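Long-range contacts in ssDNA binding protein (Aeropyrum pernix, PDB 4PSN), which binds single-stranded DNA, which it probably entraps in a system of tunnels between its subunits: residues Val134-Tyr139 against Ala150-Pro155; Glu159-Gly164 against Arg176-Val181. All blocks are in the same frame, centred on the assembly; numbering follows the deposited sequence.

Interaction 1 of 2, residues Val134-Tyr139 against Ala150-Pro155; sequences VGDVVY and ALIVTP
Asp136 and Thr154 close one end of this strand pair with a short bond: Thr154 OG1 donates to Asp136 OD1 over 2.6 Å, meeting the lone pair that faces away from the other carboxylate oxygen. That second oxygen, OD2, accepts from Thr132 OG1 and forms a salt bridge with Arg176 of the second subunit, a setting likely to favour the ionised carboxylate. Beyond Asp136 the backbone takes over. Val137 N gives its hydrogen to Val153 O at 2.8 Å and the return bond, Val153 N to Val137 O, is equally short; Tyr139 and Leu151 repeat the exchange, with Tyr139 N to Leu151 O nearly straight at 174°. These are the hydrogen-bonded pairs of an antiparallel beta hairpin made by strands 137-143 and 146-155. Val138 and Ile152 form the non-hydrogen-bonded pair between them; Val138 turns its polar backbone to strand 125-131, and Ile152 to strand 159-166. On the face of Val137, Leu151 and Val153, the Tyr139 ring slants past Leu151, CD2 to CD2 4.0 Å, while its OH is hydrogen-bonded to Asp187 OD1. With CG1 anti to the backbone N (chi1 179°), Ile152 brings CD1 within 3.7 Å of Asp136 CB.

Interaction 2 of 2, residues Glu159-Gly164 against Arg176-Val181; sequences EALVRG and RTRVQV
Glu159 reaches across to Arg178 through its extended chain, and its OE2 takes a hydrogen from Arg178 NH1 at 2.8 Å in a salt bridge. The carboxylate meets the guanidinium at its edge, close to the guanidinium plane, and the donor comes to the syn side of OE2. Because the two planes stand 84° apart, the pairing is single-pronged rather than the flat, two-bonded kind. Arg178 holds a second carboxylate as well, its NH2 bridging to Asp133 of the second subunit. With the Glu159 carboxylate gone, as in an alanine here, Arg178 NH1 would probably lose this acceptor and the guanidinium would be freer to turn about its remaining tie to the other subunit. Beneath the ion pair runs the antiparallel ladder of the hairpin formed by strands 159-166 and 172-180: Ala160 trades backbone bonds with Val179, and Val162 with Thr177. Arg176 extends over Leu161: its chain leaves the backbone with CG anti to N (chi1 -176°), and a bend at chi3 (-82°) lays one face of the guanidinium over Leu161 CD1, 4.1 Å from CZ; its NH2 goes on to Asp136 of the second subunit. The other methyl of Leu161, CD2, packs against Arg178 CB at 3.8 Å and also borders the CG and CD of Arg176. On the opposite face Ala160 CB meets Val181 CG1, also at 3.8 Å, and Val162 CG2 touches Val179 CG2. Beyond the last hydrogen-bonded pair, Ala160 with Val179, a water donates to both Glu159 O (2.9 Å) and Val181 O (2.7 Å), joining two carbonyls that cannot bond directly.

Interactions 1 and 2 are successive hairpins of one antiparallel sheet in the C-terminal domain, their centres about 10 Å apart, joined where strand 146-155 runs beside strand 159-166. Thr154 makes the seam: its N lies 2.8 Å from Leu161 O, and its OG1 lies 2.7 Å from Arg163 NH2, both probable hydrogen bonds. On the other face Leu151 CD1 packs on Val162 CG1 at 3.7 Å. The two contacts also meet across the subunit boundary, since Asp136 of one chain pairs with Arg176 of the second subunit. Bound imidazole, probably from the crystallisation liquor, lies about 5 Å from the Ile152 side chain and about 4 Å from that of Arg163.

Interaction 1 of 2, residues Val134-Tyr139 against Ala150-Pro155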
# COMPACT_ATOMS: atom_id res chain seq x y z
N VAL C 134 19.12 -34.81 -21.30
CA VAL C 134 20.14 -35.53 -20.55
C VAL C 134 19.56 -36.69 -19.74
O VAL C 134 20.25 -37.28 -18.93
CB VAL C 134 20.95 -34.58 -19.65
CG1 VAL C 134 21.63 -33.52 -20.49
CG2 VAL C 134 20.04 -33.92 -18.63
N GLY C 135 18.28 -36.99 -19.97
CA GLY C 135 17.63 -38.12 -19.32
C GLY C 135 17.02 -37.93 -17.93
O GLY C 135 16.76 -38.92 -17.24
N ASP C 136 16.79 -36.69 -17.51
CA ASP C 136 16.00 -36.46 -16.30
C ASP C 136 14.56 -36.81 -16.65
O ASP C 136 14.16 -36.69 -17.80
CB ASP C 136 16.02 -34.99 -15.84
CG ASP C 136 17.41 -34.38 -15.83
OD1 ASP C 136 18.11 -34.49 -14.80
OD2 ASP C 136 17.78 -33.74 -16.83
N VAL C 137 13.77 -37.20 -15.65
CA VAL C 137 12.36 -37.47 -15.87
C VAL C 137 11.51 -36.35 -15.26
O VAL C 137 11.70 -35.97 -14.11
CB VAL C 137 11.94 -38.82 -15.26
CG1 VAL C 137 10.51 -39.17 -15.71
CG2 VAL C 137 12.92 -39.89 -15.69
N VAL C 138 10.57 -35.82 -16.04
CA VAL C 138 9.72 -34.72 -15.60
C VAL C 138 8.27 -35.14 -15.40
O VAL C 138 7.69 -35.79 -16.27
CB VAL C 138 9.80 -33.53 -16.58
CG1 VAL C 138 8.73 -32.48 -16.26
CG2 VAL C 138 11.19 -32.91 -16.54
N TYR C 139 7.71 -34.78 -14.25
CA TYR C 139 6.33 -35.09 -13.91
C TYR C 139 5.57 -33.81 -13.66
O TYR C 139 6.11 -32.87 -13.06
CB TYR C 139 6.24 -35.94 -12.63
CG TYR C 139 6.93 -37.26 -12.74
CD1 TYR C 139 6.22 -38.42 -13.03
CD2 TYR C 139 8.29 -37.35 -12.55
CE1 TYR C 139 6.85 -39.64 -13.13
CE2 TYR C 139 8.93 -38.54 -12.65
CZ TYR C 139 8.21 -39.68 -12.95
OH TYR C 139 8.88 -40.87 -13.04
N ALA C 150 5.36 -29.11 -10.86
CA ALA C 150 6.20 -30.03 -11.60
C ALA C 150 7.33 -30.53 -10.74
O ALA C 150 7.75 -29.86 -9.79
CB ALA C 150 6.77 -29.36 -12.87
N LEU C 151 7.86 -31.68 -11.11
CA LEU C 151 8.90 -32.32 -10.34
C LEU C 151 9.89 -32.81 -11.37
O LEU C 151 9.48 -33.23 -12.44
CB LEU C 151 8.28 -33.51 -9.64
CG LEU C 151 9.15 -34.30 -8.70
CD1 LEU C 151 8.76 -33.93 -7.30
CD2 LEU C 151 8.91 -35.77 -8.95
N ILE C 152 11.17 -32.77 -11.05
CA ILE C 152 12.15 -33.34 -11.96
C ILE C 152 13.03 -34.33 -11.22
O ILE C 152 13.50 -34.06 -10.12
CB ILE C 152 13.00 -32.25 -12.66
CG1 ILE C 152 14.04 -32.88 -13.59
CG2 ILE C 152 13.67 -31.33 -11.63
CD1 ILE C 152 14.63 -31.86 -14.57
N VAL C 153 13.23 -35.49 -11.82
CA VAL C 153 13.98 -36.56 -11.19
C VAL C 153 15.20 -36.92 -12.02
O VAL C 153 15.10 -37.24 -13.21
CB VAL C 153 13.09 -37.81 -11.05
CG1 VAL C 153 13.90 -38.98 -10.44
CG2 VAL C 153 11.89 -37.49 -10.18
N THR C 154 16.37 -36.88 -11.39
CA THR C 154 17.60 -37.24 -12.08
C THR C 154 18.11 -38.58 -11.56
O THR C 154 18.56 -38.67 -10.43
CB THR C 154 18.72 -36.18 -11.88
OG1 THR C 154 18.22 -34.88 -12.20
CG2 THR C 154 19.94 -36.50 -12.76
N PRO C 155 18.04 -39.62 -12.38
CA PRO C 155 18.50 -40.93 -11.93
C PRO C 155 20.01 -40.93 -11.74
O PRO C 155 20.75 -40.42 -12.58
CB PRO C 155 18.09 -41.87 -13.07
CG PRO C 155 17.01 -41.12 -13.82
CD PRO C 155 17.40 -39.68 -13.71

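Interaction 2 of 2, residues Glu159-Gly164 against Arg176-Val181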
# COMPACT_ATOMS: atom_id res chain seq x y z
N GLU C 159 20.09 -44.50 -7.03
CA GLU C 159 19.60 -43.34 -6.31
C GLU C 159 19.06 -42.33 -7.30
O GLU C 159 19.21 -42.50 -8.51
CB GLU C 159 20.75 -42.68 -5.54
CG GLU C 159 21.38 -43.54 -4.46
CD GLU C 159 22.43 -42.77 -3.68
OE1 GLU C 159 23.55 -42.58 -4.20
OE2 GLU C 159 22.12 -42.34 -2.54
N ALA C 160 18.46 -41.26 -6.79
CA ALA C 160 18.01 -40.18 -7.65
C ALA C 160 18.01 -38.85 -6.90
O ALA C 160 17.84 -38.82 -5.69
CB ALA C 160 16.59 -40.48 -8.20
N LEU C 161 18.19 -37.77 -7.64
CA LEU C 161 17.95 -36.43 -7.12
C LEU C 161 16.55 -36.02 -7.53
O LEU C 161 16.14 -36.22 -8.68
CB LEU C 161 18.96 -35.46 -7.71
CG LEU C 161 20.41 -35.84 -7.46
CD1 LEU C 161 21.34 -34.89 -8.19
CD2 LEU C 161 20.71 -35.83 -5.98
N VAL C 162 15.81 -35.43 -6.59
CA VAL C 162 14.46 -34.99 -6.85
C VAL C 162 14.34 -33.53 -6.42
O VAL C 162 14.82 -33.15 -5.36
CB VAL C 162 13.45 -35.80 -6.03
CG1 VAL C 162 12.04 -35.36 -6.36
CG2 VAL C 162 13.61 -37.29 -6.33
N ARG C 163 13.72 -32.71 -7.27
CA ARG C 163 13.35 -31.35 -6.86
C ARG C 163 12.10 -30.93 -7.60
O ARG C 163 11.71 -31.57 -8.57
CB ARG C 163 14.49 -30.34 -7.07
CG ARG C 163 15.21 -30.36 -8.40
CD ARG C 163 16.12 -31.59 -8.49
NE ARG C 163 17.18 -31.47 -9.48
CZ ARG C 163 17.47 -32.41 -10.37
NH1 ARG C 163 18.47 -32.23 -11.22
NH2 ARG C 163 16.77 -33.54 -10.40
N GLY C 164 11.45 -29.88 -7.14
CA GLY C 164 10.21 -29.49 -7.78
C GLY C 164 9.53 -28.39 -7.03
O GLY C 164 10.10 -27.84 -6.09
N ARG C 176 16.73 -29.78 -3.83
CA ARG C 176 17.45 -30.99 -4.21
C ARG C 176 17.47 -32.02 -3.07
O ARG C 176 17.91 -31.74 -1.95
CB ARG C 176 18.88 -30.69 -4.67
CG ARG C 176 19.60 -31.94 -5.16
CD ARG C 176 21.12 -31.78 -5.27
NE ARG C 176 21.51 -31.13 -6.52
CZ ARG C 176 22.72 -31.22 -7.06
NH1 ARG C 176 22.97 -30.60 -8.20
NH2 ARG C 176 23.67 -31.94 -6.46
N THR C 177 16.97 -33.21 -3.35
CA THR C 177 16.86 -34.23 -2.33
C THR C 177 17.33 -35.53 -2.94
O THR C 177 16.88 -35.92 -4.03
CB THR C 177 15.39 -34.39 -1.88
OG1 THR C 177 14.91 -33.14 -1.37
CG2 THR C 177 15.26 -35.45 -0.80
N ARG C 178 18.24 -36.22 -2.26
CA ARG C 178 18.76 -37.48 -2.80
C ARG C 178 18.06 -38.64 -2.14
O ARG C 178 17.95 -38.69 -0.92
CB ARG C 178 20.27 -37.58 -2.64
CG ARG C 178 20.85 -38.89 -3.16
CD ARG C 178 22.36 -38.80 -3.43
NE ARG C 178 23.07 -38.22 -2.29
CZ ARG C 178 23.63 -38.92 -1.31
NH1 ARG C 178 23.56 -40.25 -1.31
NH2 ARG C 178 24.25 -38.29 -0.32
N VAL C 179 17.56 -39.57 -2.95
CA VAL C 179 16.75 -40.67 -2.43
C VAL C 179 17.23 -41.98 -3.04
O VAL C 179 17.81 -41.99 -4.13
CB VAL C 179 15.25 -40.49 -2.77
CG1 VAL C 179 14.71 -39.21 -2.15
CG2 VAL C 179 15.03 -40.47 -4.29
N GLN C 180 16.99 -43.07 -2.34
CA GLN C 180 17.40 -44.39 -2.84
C GLN C 180 16.26 -45.00 -3.64
O GLN C 180 15.14 -45.10 -3.15
CB GLN C 180 17.76 -45.32 -1.68
CG GLN C 180 18.49 -46.59 -2.14
CD GLN C 180 18.88 -47.50 -0.98
OE1 GLN C 180 18.44 -47.31 0.15
NE2 GLN C 180 19.71 -48.49 -1.27
N VAL C 181 16.54 -45.40 -4.87
CA VAL C 181 15.53 -45.97 -5.75
C VAL C 181 16.17 -46.54 -7.02
O VAL C 181 17.04 -45.90 -7.63
CB VAL C 181 14.50 -44.88 -6.14
CG1 VAL C 181 15.20 -43.76 -6.86
CG2 VAL C 181 13.38 -45.48 -7.01
O HOH W 1 17.79 -44.65 -9.92